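Local atomic coordinates of hypothetical protein EF0006 (PDB entry 2GMQ), a protein that is of unknown function but belongs to the plasmid-encoded PrgU-like pheromone-response family, placed in the PUA clan, and may therefore bind RNA. Residues A[37-42]-A[93-98]; A[60-65]-A[77-82]; A[73-78]-A[101-106]. All blocks are in the same frame, centred on the assembly; numbering follows the deposited sequence.

Interaction 1: residues A[37-42]-A[93-98]; sequences VRLKNT and NVPVFF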
loop_
_atom_site.group_PDB
_atom_site.type_symbol
_atom_site.label_atom_id
_atom_site.label_comp_id
_atom_site.label_asym_id
_atom_site.label_seq_id
_atom_site.Cartn_x
_atom_site.Cartn_y
_atom_site.Cartn_z
ATOM N N VAL A 37 15.217 0.612 13.872
ATOM C CA VAL A 37 14.280 0.090 12.874
ATOM C C VAL A 37 13.782 -1.243 13.493
ATOM O O VAL A 37 14.556 -1.965 14.220
ATOM C CB VAL A 37 14.920 -0.209 11.504
ATOM C CG1 VAL A 37 15.716 1.025 10.975
ATOM C CG2 VAL A 37 15.903 -1.343 11.588
ATOM N N ARG A 38 12.518 -1.540 13.272
ATOM C CA ARG A 38 11.955 -2.747 13.759
ATOM C C ARG A 38 11.343 -3.474 12.602
ATOM O O ARG A 38 10.624 -2.877 11.828
ATOM C CB ARG A 38 10.906 -2.291 14.783
ATOM C CG ARG A 38 9.945 -3.274 15.249
ATOM C CD ARG A 38 8.805 -2.479 15.992
ATOM N NE ARG A 38 7.693 -3.388 16.176
ATOM C CZ ARG A 38 7.162 -3.724 17.360
ATOM N NH1 ARG A 38 7.645 -3.184 18.493
ATOM N NH2 ARG A 38 6.156 -4.607 17.404
ATOM N N LEU A 39 11.542 -4.798 12.490
ATOM C CA LEU A 39 10.905 -5.520 11.403
ATOM C C LEU A 39 9.399 -5.562 11.581
ATOM O O LEU A 39 8.858 -5.746 12.709
ATOM C CB LEU A 39 11.397 -7.002 11.328
ATOM C CG LEU A 39 12.570 -7.247 10.387
ATOM C CD1 LEU A 39 12.237 -7.109 8.972
ATOM C CD2 LEU A 39 13.764 -6.285 10.750
ATOM N N LYS A 40 8.707 -5.433 10.458
ATOM C CA LYS A 40 7.263 -5.591 10.451
ATOM C C LYS A 40 6.849 -7.027 10.798
ATOM O O LYS A 40 7.636 -7.985 10.646
ATOM C CB LYS A 40 6.692 -5.157 9.108
ATOM C CG LYS A 40 6.442 -3.641 9.058
ATOM C CD LYS A 40 5.890 -3.263 7.721
ATOM C CE LYS A 40 5.524 -1.790 7.658
ATOM N NZ LYS A 40 5.814 -1.252 6.311
ATOM N N ASN A 41 5.611 -7.194 11.259
ATOM C CA ASN A 41 5.192 -8.499 11.739
ATOM C C ASN A 41 5.224 -9.598 10.677
ATOM O O ASN A 41 5.679 -10.728 10.949
ATOM C CB ASN A 41 3.775 -8.469 12.373
ATOM C CG ASN A 41 3.712 -7.642 13.662
ATOM O OD1 ASN A 41 4.632 -6.929 14.074
ATOM N ND2 ASN A 41 2.570 -7.757 14.313
ATOM N N THR A 42 4.748 -9.294 9.470
ATOM C CA THR A 42 4.671 -10.356 8.415
ATOM C C THR A 42 6.076 -10.844 8.022
ATOM O O THR A 42 6.359 -12.039 8.022
ATOM C CB THR A 42 3.941 -9.828 7.174
ATOM O OG1 THR A 42 2.615 -9.425 7.612
ATOM C CG2 THR A 42 3.700 -11.019 6.203
ATOM N N ASN A 93 7.606 -12.493 18.295
ATOM C CA ASN A 93 8.531 -11.362 18.587
ATOM C C ASN A 93 9.294 -10.995 17.356
ATOM O O ASN A 93 9.557 -11.838 16.485
ATOM C CB ASN A 93 9.558 -11.657 19.656
ATOM C CG ASN A 93 8.912 -12.181 20.918
ATOM O OD1 ASN A 93 7.970 -11.574 21.455
ATOM N ND2 ASN A 93 9.374 -13.335 21.367
ATOM N N VAL A 94 9.703 -9.737 17.315
ATOM C CA VAL A 94 10.270 -9.199 16.089
ATOM C C VAL A 94 11.640 -8.563 16.386
ATOM O O VAL A 94 11.838 -8.049 17.482
ATOM C CB VAL A 94 9.310 -8.157 15.430
ATOM C CG1 VAL A 94 7.904 -8.707 15.201
ATOM C CG2 VAL A 94 9.257 -6.854 16.168
ATOM N N PRO A 95 12.604 -8.663 15.432
ATOM C CA PRO A 95 13.962 -8.092 15.597
ATOM C C PRO A 95 13.943 -6.560 15.527
ATOM O O PRO A 95 13.240 -6.023 14.667
ATOM C CB PRO A 95 14.735 -8.586 14.364
ATOM C CG PRO A 95 13.880 -9.441 13.604
ATOM C CD PRO A 95 12.470 -9.461 14.199
ATOM N N VAL A 96 14.808 -5.901 16.334
ATOM C CA VAL A 96 14.968 -4.466 16.328
ATOM C C VAL A 96 16.474 -4.212 16.263
ATOM O O VAL A 96 17.252 -4.903 16.993
ATOM C CB VAL A 96 14.445 -3.886 17.662
ATOM C CG1 VAL A 96 14.716 -2.401 17.783
ATOM C CG2 VAL A 96 12.967 -4.303 17.889
ATOM N N PHE A 97 16.843 -3.211 15.457
ATOM C CA PHE A 97 18.292 -2.839 15.367
ATOM C C PHE A 97 18.423 -1.381 15.711
ATOM O O PHE A 97 17.562 -0.578 15.300
ATOM C CB PHE A 97 18.799 -3.021 13.950
ATOM C CG PHE A 97 18.795 -4.457 13.531
ATOM C CD1 PHE A 97 19.904 -5.281 13.816
ATOM C CD2 PHE A 97 17.673 -4.974 12.811
ATOM C CE1 PHE A 97 19.932 -6.647 13.449
ATOM C CE2 PHE A 97 17.674 -6.356 12.429
ATOM C CZ PHE A 97 18.786 -7.184 12.729
ATOM N N PHE A 98 19.504 -1.058 16.407
ATOM C CA PHE A 98 19.741 0.343 16.771
ATOM C C PHE A 98 20.790 0.853 15.835
ATOM O O PHE A 98 21.852 0.240 15.687
ATOM C CB PHE A 98 20.170 0.519 18.192
ATOM C CG PHE A 98 19.035 0.221 19.192
ATOM C CD1 PHE A 98 18.348 1.272 19.791
ATOM C CD2 PHE A 98 18.627 -1.073 19.398
ATOM C CE1 PHE A 98 17.280 1.011 20.689
ATOM C CE2 PHE A 98 17.543 -1.400 20.312
ATOM C CZ PHE A 98 16.863 -0.352 20.945
#
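Strand residues Val37 to Leu39 run antiparallel to residues 94-98, with the two axes 4.9 Å apart and 164° between their directions. Val37 and Phe97 form a hydrogen-bonded pair. Val37 N donates to Phe97 O at 3.0 Å, and Phe97 N to Val37 O at 2.9 Å. Arg38 and Val96 follow as a non-hydrogen-bonded pair. The next bond, from Leu39 N to Pro95 O, is 3.0 Å long and nearly straight. Val96 CA also points its hydrogen at Val37 O.

The side chains sort onto two faces of the sheet. On one face Val37 CG2 rests against Phe97 CB at 4.1 Å and lies at the edge of the Phe97 ring. Leu39 CD2 comes up to the same ring edge, near CE2. Leu39 CB packs on Pro95 CD at 3.9 Å. Ile58, Leu23, Leu25 and Met47 continue this apolar layer.

On the other face Arg38 is extended, with CG anti to the backbone N (chi1 167°). This lays the chain across the neighbouring strand. Its CG meets Val94 CG2 at 3.8 Å and passes Val96 CG2 slightly farther off. Val94 CG2 also lies over one face of the guanidinium, away from its middle and near the NE and NH2 side. The same methyl lies 3.7 Å from Leu39 O, where the strand gives way to helix 41-50. Asn41 OD1 reaches Val94 CG1 from the first turn of that helix.

Strand 94-98 is flanked on its other edge by strand 83-85, and strand 34-39 by strand 23-27. The contact is thus the central pairing of a four-stranded antiparallel sheet, consistent with the beta-rich core of PUA-like folds.

Interaction 2: residues A[60-65]-A[77-82]; sequences EITTLN and VYPEKS
Val77 overlaps the carbonyl of Ile61 with one methyl and the side chain of Leu64 with the other. Its CG2 sits 3.3 Å from Ile61 O and also comes near Thr62 O. With chi1 at -55°, CG1 is trans to the carbonyl carbon and faces Leu64, while CG2 is turned to Ile61 O. Val77 CG1 meets Leu64 CG at 3.7 Å, the two side chains crossing at about a right angle. Leu64 was modelled in two conformers, and this distance belongs to one of them.

The backbone adds a single direct bond. Val77 N donates to Thr62 O at 3.0 Å. The N-H comes in well off the plane of the Thr62 carbonyl, by 45°, rather than toward a lone pair. A water reinforces the same corner by donating to both Thr62 O and Val77 O.

This pairing lies where the hairpin of strands 63-68 and 71-76 opens out. The chain after the hairpin passes through a turn at Pro79 to Lys81 and goes on to strand 83-85 of the other sheet. Lys81 N closes the turn on Tyr78 O, and Lys81 NZ stands over the centre of the Tyr78 ring as a cation-pi partner.

Pro79 brings the turn back to residues 60-65. Its CB approaches Ile61 O at 3.7 Å. The Pro79 ring and the Thr62 side chain cross obliquely, with CG and CG2 4.2 Å apart. The Thr62 hydroxyl is held by Lys14 N, with only a weak bond to Thr63 OG1. A second water donates to Ile61 O and accepts from Ser82 OG, bridging the two segments at the far end of the turn. Inward, Ile61, Leu64 and Ser82 all touch Phe97 of strand 94-98.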
loop_
_atom_site.group_PDB
_atom_site.type_symbol
_atom_site.label_atom_id
_atom_site.label_comp_id
_atom_site.label_asym_id
_atom_site.label_seq_id
_atom_site.Cartn_x
_atom_site.Cartn_y
_atom_site.Cartn_z
ATOM N N GLU A 60 25.232 -10.967 15.346
ATOM C CA GLU A 60 26.318 -11.085 14.364
ATOM C C GLU A 60 26.259 -9.968 13.298
ATOM O O GLU A 60 27.254 -9.607 12.684
ATOM C CB GLU A 60 26.248 -12.442 13.663
ATOM C CG GLU A 60 26.155 -13.638 14.618
ATOM C CD GLU A 60 26.498 -14.955 13.959
ATOM O OE1 GLU A 60 26.768 -14.996 12.739
ATOM O OE2 GLU A 60 26.482 -15.970 14.677
ATOM N N ILE A 61 25.065 -9.424 13.088
ATOM C CA ILE A 61 24.849 -8.417 12.063
ATOM C C ILE A 61 25.482 -7.075 12.510
ATOM O O ILE A 61 25.190 -6.582 13.572
ATOM C CB ILE A 61 23.341 -8.199 11.824
ATOM C CG1 ILE A 61 22.676 -9.460 11.175
ATOM C CG2 ILE A 61 23.165 -7.017 10.917
ATOM C CD1 ILE A 61 21.150 -9.666 11.420
ATOM N N THR A 62 26.363 -6.538 11.686
ATOM C CA THR A 62 27.000 -5.244 11.939
ATOM C C THR A 62 26.451 -4.110 11.033
ATOM O O THR A 62 26.650 -2.938 11.355
ATOM C CB THR A 62 28.499 -5.337 11.715
ATOM O OG1 THR A 62 28.776 -5.714 10.347
ATOM C CG2 THR A 62 29.074 -6.335 12.673
ATOM N N THR A 63 25.817 -4.474 9.917
ATOM C CA THR A 63 25.371 -3.552 8.895
ATOM C C THR A 63 24.034 -4.004 8.285
ATOM O O THR A 63 23.856 -5.206 7.942
ATOM C CB THR A 63 26.414 -3.584 7.750
ATOM O OG1 THR A 63 27.681 -3.256 8.317
ATOM C CG2 THR A 63 26.037 -2.518 6.693
ATOM N N LEU A 64 23.109 -3.059 8.192
ATOM C CA LEU A 64 21.847 -3.299 7.438
ATOM C C LEU A 64 21.971 -2.523 6.145
ATOM O O LEU A 64 22.320 -1.308 6.159
ATOM C CB LEU A 64 20.616 -2.761 8.157
ATOM C CG LEU A 64 20.299 -3.249 9.544
ATOM C CD1 LEU A 64 18.947 -2.703 9.991
ATOM C CD2 LEU A 64 20.408 -4.794 9.702
ATOM N N ASN A 65 21.719 -3.235 5.034
ATOM C CA ASN A 65 21.673 -2.587 3.707
ATOM C C ASN A 65 20.193 -2.332 3.354
ATOM O O ASN A 65 19.467 -3.276 2.951
ATOM C CB ASN A 65 22.377 -3.475 2.710
ATOM C CG ASN A 65 22.580 -2.838 1.365
ATOM O OD1 ASN A 65 22.430 -1.616 1.194
ATOM N ND2 ASN A 65 22.972 -3.661 0.374
ATOM N N VAL A 77 24.938 -0.826 12.523
ATOM C CA VAL A 77 24.150 -0.954 13.746
ATOM C C VAL A 77 25.084 -1.120 14.939
ATOM O O VAL A 77 26.295 -1.307 14.759
ATOM C CB VAL A 77 23.154 -2.161 13.654
ATOM C CG1 VAL A 77 22.268 -1.996 12.360
ATOM C CG2 VAL A 77 23.947 -3.517 13.666
ATOM N N TYR A 78 24.527 -1.056 16.161
ATOM C CA TYR A 78 25.219 -1.346 17.368
ATOM C C TYR A 78 24.881 -2.804 17.654
ATOM O O TYR A 78 23.767 -3.068 18.106
ATOM C CB TYR A 78 24.689 -0.466 18.511
ATOM C CG TYR A 78 24.961 1.006 18.400
ATOM C CD1 TYR A 78 26.261 1.505 18.559
ATOM C CD2 TYR A 78 23.915 1.923 18.196
ATOM C CE1 TYR A 78 26.540 2.921 18.496
ATOM C CE2 TYR A 78 24.195 3.348 18.133
ATOM C CZ TYR A 78 25.492 3.808 18.296
ATOM O OH TYR A 78 25.719 5.160 18.249
ATOM N N PRO A 79 25.765 -3.763 17.263
ATOM C CA PRO A 79 25.323 -5.171 17.377
ATOM C C PRO A 79 24.899 -5.582 18.780
ATOM O O PRO A 79 24.067 -6.471 18.918
ATOM C CB PRO A 79 26.557 -6.001 16.925
ATOM C CG PRO A 79 27.492 -5.070 16.351
ATOM C CD PRO A 79 27.012 -3.638 16.497
ATOM N N GLU A 80 25.466 -4.953 19.800
ATOM C CA GLU A 80 25.176 -5.394 21.176
ATOM C C GLU A 80 23.832 -4.885 21.702
ATOM O O GLU A 80 23.370 -5.357 22.740
ATOM C CB GLU A 80 26.356 -5.129 22.151
ATOM C CG GLU A 80 27.757 -5.509 21.627
ATOM C CD GLU A 80 27.957 -7.002 21.298
ATOM O OE1 GLU A 80 28.534 -7.257 20.209
ATOM O OE2 GLU A 80 27.561 -7.912 22.094
ATOM N N LYS A 81 23.180 -4.027 20.914
ATOM C CA LYS A 81 21.853 -3.497 21.210
ATOM C C LYS A 81 20.728 -4.227 20.433
ATOM O O LYS A 81 19.550 -4.021 20.716
ATOM C CB LYS A 81 21.789 -2.006 20.883
ATOM C CG LYS A 81 22.805 -1.197 21.737
ATOM C CD LYS A 81 22.597 0.266 21.554
ATOM C CE LYS A 81 23.820 1.044 22.181
ATOM N NZ LYS A 81 24.152 2.410 21.612
ATOM N N SER A 82 21.087 -5.017 19.430
ATOM C CA SER A 82 20.058 -5.745 18.634
ATOM C C SER A 82 19.286 -6.685 19.552
ATOM O O SER A 82 19.888 -7.485 20.291
ATOM C CB SER A 82 20.696 -6.526 17.497
ATOM O OG SER A 82 21.462 -5.643 16.655
HETATM O O HOH W 1 23.204 -7.043 15.242
HETATM O O HOH W 2 28.612 -1.943 13.659
#

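Interaction 3: residues A[73-78]-A[101-106]; sequences LALEVY and TPINRG
Thr101 meets Glu76 through two hydrogen bonds in opposite directions. Glu76 N donates to Thr101 OG1 at 2.8 Å. Thr101 N donates to Glu76 O at 3.1 Å, tilted 34° from the carbonyl plane. The pair resembles a two-bond antiparallel bridge in which the hydroxyl stands in for the carbonyl of Thr101. It reaches there because OG1 stands beside the backbone N of its own residue (chi1 -60°), which leaves CG2 for apolar contact. That methyl packs on Leu75 CD2 at 3.7 Å, the two side chains crossing at about a right angle.

The next layer is apolar. Leu75 CD2 also touches Ile103 CG2 at 4.0 Å. Leu73 and Ile103 meet tip to tip, with Leu73 CD2 only 3.4 Å from Ile103 CD1. This is tighter than usual for two methyls, so their exact placing is somewhat doubtful.

Strand 71-76 is an outer strand of a small mixed sheet within the chain. Thr101 pairs with its outer edge at Glu76. The chain then diverges from the strand, and only side chains span the gap up to helix 105-112, whose Ile111 and Phe112 pack on Leu73.

Farther out, Leu34 of the other sheet touches both Leu75 and Ile103. Phe108 of the helix packs on Ile103. Strand 63-68 holds the inner edge of strand 71-76 through backbone bonds between Leu75 and Leu64 and between Leu73 and Ile66. At the helix start Arg105 forms a salt bridge with Glu109 and packs on Arg105 of a third subunit.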
loop_
_atom_site.group_PDB
_atom_site.type_symbol
_atom_site.label_atom_id
_atom_site.label_comp_id
_atom_site.label_asym_id
_atom_site.label_seq_id
_atom_site.Cartn_x
_atom_site.Cartn_y
_atom_site.Cartn_z
ATOM N N LEU A 73 21.249 1.633 0.780
ATOM C CA LEU A 73 21.979 2.509 1.765
ATOM C C LEU A 73 22.452 1.589 2.869
ATOM O O LEU A 73 21.611 1.015 3.587
ATOM C CB LEU A 73 21.065 3.532 2.465
ATOM C CG LEU A 73 21.806 4.565 3.368
ATOM C CD1 LEU A 73 23.027 5.167 2.733
ATOM C CD2 LEU A 73 20.736 5.627 3.690
ATOM N N ALA A 74 23.774 1.427 2.996
ATOM C CA ALA A 74 24.287 0.620 4.131
ATOM C C ALA A 74 24.424 1.445 5.398
ATOM O O ALA A 74 25.063 2.563 5.377
ATOM C CB ALA A 74 25.730 0.021 3.740
ATOM N N LEU A 75 23.952 0.891 6.524
ATOM C CA LEU A 75 23.973 1.597 7.819
ATOM C C LEU A 75 24.525 0.643 8.845
ATOM O O LEU A 75 24.073 -0.494 8.908
ATOM C CB LEU A 75 22.538 2.048 8.263
ATOM C CG LEU A 75 21.935 3.133 7.334
ATOM C CD1 LEU A 75 20.438 3.295 7.830
ATOM C CD2 LEU A 75 22.633 4.471 7.252
ATOM N N GLU A 76 25.551 1.074 9.593
ATOM C CA GLU A 76 26.053 0.222 10.675
ATOM C C GLU A 76 25.054 0.290 11.825
ATOM O O GLU A 76 24.417 1.354 12.053
ATOM C CB GLU A 76 27.411 0.693 11.180
ATOM C CG GLU A 76 28.468 0.903 10.101
ATOM C CD GLU A 76 29.784 1.215 10.731
ATOM O OE1 GLU A 76 29.914 2.340 11.241
ATOM O OE2 GLU A 76 30.670 0.334 10.747
ATOM N N VAL A 77 24.938 -0.826 12.523
ATOM C CA VAL A 77 24.150 -0.954 13.746
ATOM C C VAL A 77 25.084 -1.120 14.939
ATOM O O VAL A 77 26.295 -1.307 14.759
ATOM C CB VAL A 77 23.154 -2.161 13.654
ATOM C CG1 VAL A 77 22.268 -1.996 12.360
ATOM C CG2 VAL A 77 23.947 -3.517 13.666
ATOM N N TYR A 78 24.527 -1.056 16.161
ATOM C CA TYR A 78 25.219 -1.346 17.368
ATOM C C TYR A 78 24.881 -2.804 17.654
ATOM O O TYR A 78 23.767 -3.068 18.106
ATOM C CB TYR A 78 24.689 -0.466 18.511
ATOM C CG TYR A 78 24.961 1.006 18.400
ATOM C CD1 TYR A 78 26.261 1.505 18.559
ATOM C CD2 TYR A 78 23.915 1.923 18.196
ATOM C CE1 TYR A 78 26.540 2.921 18.496
ATOM C CE2 TYR A 78 24.195 3.348 18.133
ATOM C CZ TYR A 78 25.492 3.808 18.296
ATOM O OH TYR A 78 25.719 5.160 18.249
ATOM N N THR A 101 25.352 4.288 12.276
ATOM C CA THR A 101 25.657 5.342 11.237
ATOM C C THR A 101 24.666 6.506 11.378
ATOM O O THR A 101 23.433 6.345 11.260
ATOM C CB THR A 101 25.530 4.755 9.884
ATOM O OG1 THR A 101 26.473 3.673 9.787
ATOM C CG2 THR A 101 25.707 5.894 8.796
ATOM N N PRO A 102 25.167 7.740 11.616
ATOM C CA PRO A 102 24.214 8.871 11.682
ATOM C C PRO A 102 23.557 9.162 10.342
ATOM O O PRO A 102 24.248 9.272 9.286
ATOM C CB PRO A 102 25.104 10.060 12.189
ATOM C CG PRO A 102 26.268 9.364 12.773
ATOM C CD PRO A 102 26.549 8.199 11.882
ATOM N N ILE A 103 22.229 9.183 10.355
ATOM C CA ILE A 103 21.501 9.575 9.163
ATOM C C ILE A 103 20.215 10.252 9.559
ATOM O O ILE A 103 19.510 9.727 10.452
ATOM C CB ILE A 103 21.226 8.445 8.193
ATOM C CG1 ILE A 103 20.608 9.076 6.910
ATOM C CG2 ILE A 103 20.372 7.352 8.854
ATOM C CD1 ILE A 103 20.628 8.334 5.689
ATOM N N ASN A 104 19.875 11.353 8.880
ATOM C CA ASN A 104 18.648 12.077 9.249
ATOM C C ASN A 104 17.521 11.876 8.249
ATOM O O ASN A 104 17.775 11.430 7.107
ATOM C CB ASN A 104 18.900 13.569 9.583
ATOM C CG ASN A 104 19.503 13.797 11.022
ATOM O OD1 ASN A 104 19.172 14.800 11.711
ATOM N ND2 ASN A 104 20.509 12.951 11.390
ATOM N N ARG A 105 16.297 12.273 8.620
ATOM C CA ARG A 105 15.121 11.862 7.835
ATOM C C ARG A 105 15.222 12.526 6.429
ATOM O O ARG A 105 14.822 11.899 5.469
ATOM C CB ARG A 105 13.798 12.237 8.529
ATOM C CG ARG A 105 12.650 11.579 7.782
ATOM C CD ARG A 105 11.431 11.566 8.596
ATOM N NE ARG A 105 10.359 10.877 7.883
ATOM C CZ ARG A 105 9.258 10.596 8.460
ATOM N NH1 ARG A 105 9.156 10.920 9.739
ATOM N NH2 ARG A 105 8.276 9.960 7.802
ATOM N N GLY A 106 15.721 13.786 6.368
ATOM C CA GLY A 106 15.776 14.586 5.101
ATOM C C GLY A 106 16.630 13.880 4.058
ATOM O O GLY A 106 16.118 13.531 2.948
#

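Interaction 1 is the most buried of the three and pairs two strands of the four-stranded sheet. Interactions 2 and 3 are partly buried and lie at the smaller sheet. They share Val77 and Tyr78, and Leu64 and Leu75 join them through the hairpin. Their chemistry differs. Interaction 1 rests on regular backbone bonds, interaction 2 on the packing of Val77 and Pro79, one backbone bond and two bridging waters, and interaction 3 on a threonine hydroxyl with an apolar patch. Phe98 O probably bonds to Tyr78 N, and Phe97 packs on Val77 and Ser82, so residues 93-98 connect the two sheets. Interaction 2 is nested within the loop that interaction 1 closes.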